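Long-range contact in putative sulfatase yidJ (Bacteroides fragilis, PDB 2QZU), which probably hydrolyses sulfate esters as a metal-dependent arylsulfatase: residues A[238-249]-A[277-288]. Numbering follows the deposited sequence.
Sequences VPDRYKEIYKDL and RNYYACITGVDE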
loop_
_atom_site.group_PDB
_atom_site.type_symbol
_atom_site.label_atom_id
_atom_site.label_comp_id
_atom_site.label_asym_id
_atom_site.label_seq_id
_atom_site.Cartn_x
_atom_site.Cartn_y
_atom_site.Cartn_z
ATOM N N VAL A 238 7.612 -7.207 -5.270
ATOM C CA VAL A 238 8.357 -8.167 -6.069
ATOM C C VAL A 238 9.829 -7.761 -5.993
ATOM O O VAL A 238 10.147 -6.569 -5.938
ATOM C CB VAL A 238 7.861 -8.149 -7.542
ATOM C CG1 VAL A 238 7.901 -6.727 -8.098
ATOM C CG2 VAL A 238 8.695 -9.095 -8.393
ATOM N N PRO A 239 10.749 -8.740 -5.956
ATOM C CA PRO A 239 12.176 -8.405 -5.880
ATOM C C PRO A 239 12.644 -7.428 -6.952
ATOM O O PRO A 239 12.201 -7.478 -8.103
ATOM C CB PRO A 239 12.850 -9.767 -5.988
ATOM C CG PRO A 239 11.877 -10.654 -5.252
ATOM C CD PRO A 239 10.551 -10.196 -5.831
ATOM N N ASP A 240 13.560 -6.552 -6.556
ATOM C CA ASP A 240 14.107 -5.529 -7.437
ATOM C C ASP A 240 14.692 -6.039 -8.743
ATOM O O ASP A 240 14.591 -5.361 -9.767
ATOM C CB ASP A 240 15.169 -4.716 -6.695
ATOM C CG ASP A 240 14.605 -3.995 -5.491
ATOM O OD1 ASP A 240 13.529 -3.380 -5.629
ATOM O OD2 ASP A 240 15.238 -4.038 -4.413
ATOM N N ARG A 241 15.306 -7.218 -8.722
ATOM C CA ARG A 241 15.902 -7.744 -9.946
ATOM C C ARG A 241 14.873 -7.952 -11.056
ATOM O O ARG A 241 15.196 -7.832 -12.237
ATOM C CB ARG A 241 16.675 -9.041 -9.665
ATOM C CG ARG A 241 15.883 -10.173 -9.028
ATOM C CD ARG A 241 16.803 -11.365 -8.780
ATOM N NE ARG A 241 16.107 -12.546 -8.270
ATOM C CZ ARG A 241 15.659 -12.681 -7.025
ATOM N NH1 ARG A 241 15.827 -11.704 -6.144
ATOM N NH2 ARG A 241 15.053 -13.801 -6.657
ATOM N N TYR A 242 13.633 -8.254 -10.688
ATOM C CA TYR A 242 12.598 -8.436 -11.698
ATOM C C TYR A 242 12.095 -7.084 -12.202
ATOM O O TYR A 242 11.700 -6.952 -13.362
ATOM C CB TYR A 242 11.455 -9.279 -11.127
ATOM C CG TYR A 242 11.926 -10.649 -10.704
ATOM C CD1 TYR A 242 12.484 -11.531 -11.634
ATOM C CD2 TYR A 242 11.860 -11.050 -9.376
ATOM C CE1 TYR A 242 12.965 -12.772 -11.246
ATOM C CE2 TYR A 242 12.337 -12.291 -8.977
ATOM C CZ TYR A 242 12.888 -13.146 -9.921
ATOM O OH TYR A 242 13.353 -14.375 -9.529
ATOM N N LYS A 243 12.125 -6.074 -11.339
ATOM C CA LYS A 243 11.692 -4.739 -11.732
ATOM C C LYS A 243 12.702 -4.128 -12.703
ATOM O O LYS A 243 12.326 -3.438 -13.653
ATOM C CB LYS A 243 11.544 -3.828 -10.503
ATOM C CG LYS A 243 10.428 -4.218 -9.543
ATOM C CD LYS A 243 10.294 -3.185 -8.420
ATOM C CE LYS A 243 9.195 -3.542 -7.434
ATOM N NZ LYS A 243 9.055 -2.503 -6.369
ATOM N N GLU A 244 13.985 -4.393 -12.461
ATOM C CA GLU A 244 15.064 -3.872 -13.303
ATOM C C GLU A 244 14.888 -4.251 -14.769
ATOM O O GLU A 244 15.290 -3.510 -15.662
ATOM C CB GLU A 244 16.422 -4.403 -12.826
ATOM C CG GLU A 244 17.342 -3.350 -12.231
ATOM C CD GLU A 244 17.313 -3.334 -10.715
ATOM O OE1 GLU A 244 17.707 -4.350 -10.104
ATOM O OE2 GLU A 244 16.900 -2.306 -10.136
ATOM N N ILE A 245 14.296 -5.414 -15.008
ATOM C CA ILE A 245 14.081 -5.899 -16.363
ATOM C C ILE A 245 13.166 -4.988 -17.180
ATOM O O ILE A 245 13.287 -4.919 -18.402
ATOM C CB ILE A 245 13.491 -7.332 -16.332
ATOM C CG1 ILE A 245 14.513 -8.291 -15.711
ATOM C CG2 ILE A 245 13.117 -7.790 -17.741
ATOM C CD1 ILE A 245 13.971 -9.681 -15.453
ATOM N N TYR A 246 12.266 -4.280 -16.504
ATOM C CA TYR A 246 11.322 -3.398 -17.185
ATOM C C TYR A 246 11.553 -1.905 -16.943
ATOM O O TYR A 246 10.675 -1.085 -17.220
ATOM C CB TYR A 246 9.899 -3.780 -16.771
ATOM C CG TYR A 246 9.555 -5.200 -17.155
ATOM C CD1 TYR A 246 9.191 -5.517 -18.463
ATOM C CD2 TYR A 246 9.656 -6.239 -16.228
ATOM C CE1 TYR A 246 8.940 -6.833 -18.844
ATOM C CE2 TYR A 246 9.409 -7.564 -16.596
ATOM C CZ TYR A 246 9.053 -7.849 -17.908
ATOM O OH TYR A 246 8.822 -9.145 -18.291
ATOM N N LYS A 247 12.733 -1.559 -16.440
ATOM C CA LYS A 247 13.062 -0.167 -16.159
ATOM C C LYS A 247 13.012 0.715 -17.405
ATOM O O LYS A 247 12.767 1.916 -17.306
ATOM C CB LYS A 247 14.452 -0.065 -15.522
ATOM C CG LYS A 247 15.594 -0.500 -16.429
ATOM C CD LYS A 247 16.943 -0.265 -15.766
ATOM C CE LYS A 247 18.087 -0.690 -16.673
ATOM N NZ LYS A 247 19.418 -0.428 -16.057
ATOM N N ASP A 248 13.242 0.120 -18.574
ATOM C CA ASP A 248 13.228 0.877 -19.825
ATOM C C ASP A 248 11.999 0.592 -20.684
ATOM O O ASP A 248 11.934 1.016 -21.838
ATOM C CB ASP A 248 14.489 0.584 -20.644
ATOM C CG ASP A 248 15.766 0.895 -19.884
ATOM O OD1 ASP A 248 15.887 2.017 -19.350
ATOM O OD2 ASP A 248 16.653 0.016 -19.829
ATOM N N LEU A 249 11.033 -0.129 -20.122
ATOM C CA LEU A 249 9.811 -0.464 -20.847
ATOM C C LEU A 249 9.069 0.797 -21.286
ATOM O O LEU A 249 8.881 1.721 -20.497
ATOM C CB LEU A 249 8.893 -1.316 -19.959
ATOM C CG LEU A 249 7.559 -1.762 -20.565
ATOM C CD1 LEU A 249 7.813 -2.726 -21.710
ATOM C CD2 LEU A 249 6.708 -2.427 -19.493
ATOM N N ARG A 277 4.328 -2.043 -15.383
ATOM C CA ARG A 277 5.720 -2.469 -15.225
ATOM C C ARG A 277 5.889 -3.488 -14.107
ATOM O O ARG A 277 6.548 -4.517 -14.288
ATOM C CB ARG A 277 6.635 -1.273 -14.932
ATOM C CG ARG A 277 7.003 -0.451 -16.151
ATOM C CD ARG A 277 8.106 0.558 -15.834
ATOM N NE ARG A 277 8.430 1.372 -17.001
ATOM C CZ ARG A 277 9.366 2.315 -17.022
ATOM N NH1 ARG A 277 10.081 2.570 -15.935
ATOM N NH2 ARG A 277 9.583 3.006 -18.134
ATOM N N ASN A 278 5.305 -3.199 -12.949
ATOM C CA ASN A 278 5.423 -4.108 -11.817
ATOM C C ASN A 278 4.615 -5.379 -12.037
ATOM O O ASN A 278 4.962 -6.432 -11.508
ATOM C CB ASN A 278 5.016 -3.403 -10.521
ATOM C CG ASN A 278 6.124 -2.511 -9.978
ATOM O OD1 ASN A 278 5.877 -1.596 -9.192
ATOM N ND2 ASN A 278 7.355 -2.788 -10.390
ATOM N N TYR A 279 3.546 -5.284 -12.826
ATOM C CA TYR A 279 2.740 -6.466 -13.127
ATOM C C TYR A 279 3.626 -7.423 -13.930
ATOM O O TYR A 279 3.694 -8.623 -13.639
ATOM C CB TYR A 279 1.506 -6.088 -13.953
ATOM C CG TYR A 279 0.565 -7.246 -14.226
ATOM C CD1 TYR A 279 -0.119 -7.882 -13.186
ATOM C CD2 TYR A 279 0.351 -7.698 -15.527
ATOM C CE1 TYR A 279 -0.999 -8.943 -13.440
ATOM C CE2 TYR A 279 -0.523 -8.756 -15.793
ATOM C CZ TYR A 279 -1.194 -9.371 -14.745
ATOM O OH TYR A 279 -2.065 -10.405 -15.014
ATOM N N TYR A 280 4.323 -6.890 -14.931
ATOM C CA TYR A 280 5.209 -7.728 -15.735
ATOM C C TYR A 280 6.363 -8.265 -14.886
ATOM O O TYR A 280 6.790 -9.403 -15.074
ATOM C CB TYR A 280 5.769 -6.955 -16.940
ATOM C CG TYR A 280 4.779 -6.683 -18.061
ATOM C CD1 TYR A 280 3.594 -7.412 -18.182
ATOM C CD2 TYR A 280 5.058 -5.715 -19.031
ATOM C CE1 TYR A 280 2.713 -7.182 -19.246
ATOM C CE2 TYR A 280 4.190 -5.481 -20.092
ATOM C CZ TYR A 280 3.023 -6.217 -20.193
ATOM O OH TYR A 280 2.175 -5.986 -21.245
ATOM N N ALA A 281 6.861 -7.452 -13.953
ATOM C CA ALA A 281 7.959 -7.875 -13.082
ATOM C C ALA A 281 7.525 -9.101 -12.282
ATOM O O ALA A 281 8.277 -10.071 -12.161
ATOM C CB ALA A 281 8.365 -6.736 -12.126
ATOM N N CYS A 282 6.306 -9.053 -11.751
ATOM C CA CYS A 282 5.764 -10.166 -10.978
ATOM C C CYS A 282 5.681 -11.414 -11.834
ATOM O O CYS A 282 6.053 -12.499 -11.396
ATOM C CB CYS A 282 4.368 -9.830 -10.447
ATOM S SG CYS A 282 4.335 -8.706 -9.020
ATOM N N ILE A 283 5.182 -11.253 -13.056
ATOM C CA ILE A 283 5.049 -12.373 -13.970
ATOM C C ILE A 283 6.400 -13.000 -14.288
ATOM O O ILE A 283 6.540 -14.221 -14.265
ATOM C CB ILE A 283 4.343 -11.939 -15.264
ATOM C CG1 ILE A 283 2.856 -11.724 -14.971
ATOM C CG2 ILE A 283 4.548 -12.983 -16.354
ATOM C CD1 ILE A 283 2.030 -11.262 -16.164
ATOM N N THR A 284 7.395 -12.170 -14.576
ATOM C CA THR A 284 8.716 -12.694 -14.878
ATOM C C THR A 284 9.286 -13.424 -13.662
ATOM O O THR A 284 9.941 -14.455 -13.803
ATOM C CB THR A 284 9.655 -11.562 -15.334
ATOM O OG1 THR A 284 9.186 -11.052 -16.588
ATOM C CG2 THR A 284 11.079 -12.079 -15.514
ATOM N N GLY A 285 9.008 -12.902 -12.470
ATOM C CA GLY A 285 9.479 -13.544 -11.254
ATOM C C GLY A 285 8.775 -14.878 -11.066
ATOM O O GLY A 285 9.391 -15.879 -10.698
ATOM N N VAL A 286 7.471 -14.895 -11.315
ATOM C CA VAL A 286 6.705 -16.129 -11.192
ATOM C C VAL A 286 7.275 -17.134 -12.193
ATOM O O VAL A 286 7.492 -18.300 -11.864
ATOM C CB VAL A 286 5.200 -15.880 -11.479
ATOM C CG1 VAL A 286 4.492 -17.190 -11.797
ATOM C CG2 VAL A 286 4.546 -15.234 -10.258
ATOM N N ASP A 287 7.537 -16.659 -13.407
ATOM C CA ASP A 287 8.083 -17.490 -14.476
ATOM C C ASP A 287 9.371 -18.192 -14.052
ATOM O O ASP A 287 9.537 -19.394 -14.267
ATOM C CB ASP A 287 8.355 -16.626 -15.711
ATOM C CG ASP A 287 8.872 -17.432 -16.890
ATOM O OD1 ASP A 287 8.059 -18.108 -17.556
ATOM O OD2 ASP A 287 10.095 -17.389 -17.145
ATOM N N GLU A 288 10.282 -17.443 -13.440
ATOM C CA GLU A 288 11.551 -18.013 -13.007
ATOM C C GLU A 288 11.352 -19.126 -11.986
ATOM O O GLU A 288 12.043 -20.145 -12.021
ATOM C CB GLU A 288 12.456 -16.919 -12.429
ATOM C CG GLU A 288 13.788 -17.442 -11.911
ATOM C CD GLU A 288 14.809 -16.340 -11.703
ATOM O OE1 GLU A 288 15.274 -15.765 -12.707
ATOM O OE2 GLU A 288 15.143 -16.049 -10.537
HETATM O O HOH W 1 16.662 -13.656 -10.817
HETATM O O HOH W 2 8.278 -0.288 -7.774
#
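Y242 and A281 mark the tightest backbone approach, their CA atoms 4.9 Å apart, where the short helix 240-244 crosses the long helix 267-299 of the sulfatase domain, an alkaline-phosphatase-like alpha/beta fold. The axes of 240-244 and 277-288 pass 8.2 Å apart, their N-to-C directions 118° apart, a steep crossing, and beyond the short helix two successive type I turns, E244 to K247 and Y246 to L249, carry the chain on past R277. Y242 is a knob in a hole made by A281, T284, G285 and E288. G285, without a side chain, lets its CA lie 3.5 Å from the centroid of the Y242 ring and only 8° off the normal, a CH-pi contact; R241 CG covers the opposite face. At the far end of the ring, Y242 OH donates to E288 OE2 (2.6 Å), meeting it from above the carboxylate plane, and a water joins that same oxygen to R241 NE, while the guanidinium of R241 also forms a salt bridge with E202. Y246, four residues on, is held in a similar way: Y280 CB sits over its face, and Y246 OH donates to T284 OG1 (2.6 Å), at the ring edge. Y246 OH also bonds K52 N and T284 OG1 bonds K52 O, tying the contact to a neighbouring loop. K243, extended beyond CG, runs its methylenes past N278 ND2; its NZ bonds E236 O and shares a water with N278 OD1. R277, extended from CG to NE, passes L249 in the opposite direction, and R277 NH2 reaches L249 O at 2.8 Å, in the carbonyl plane.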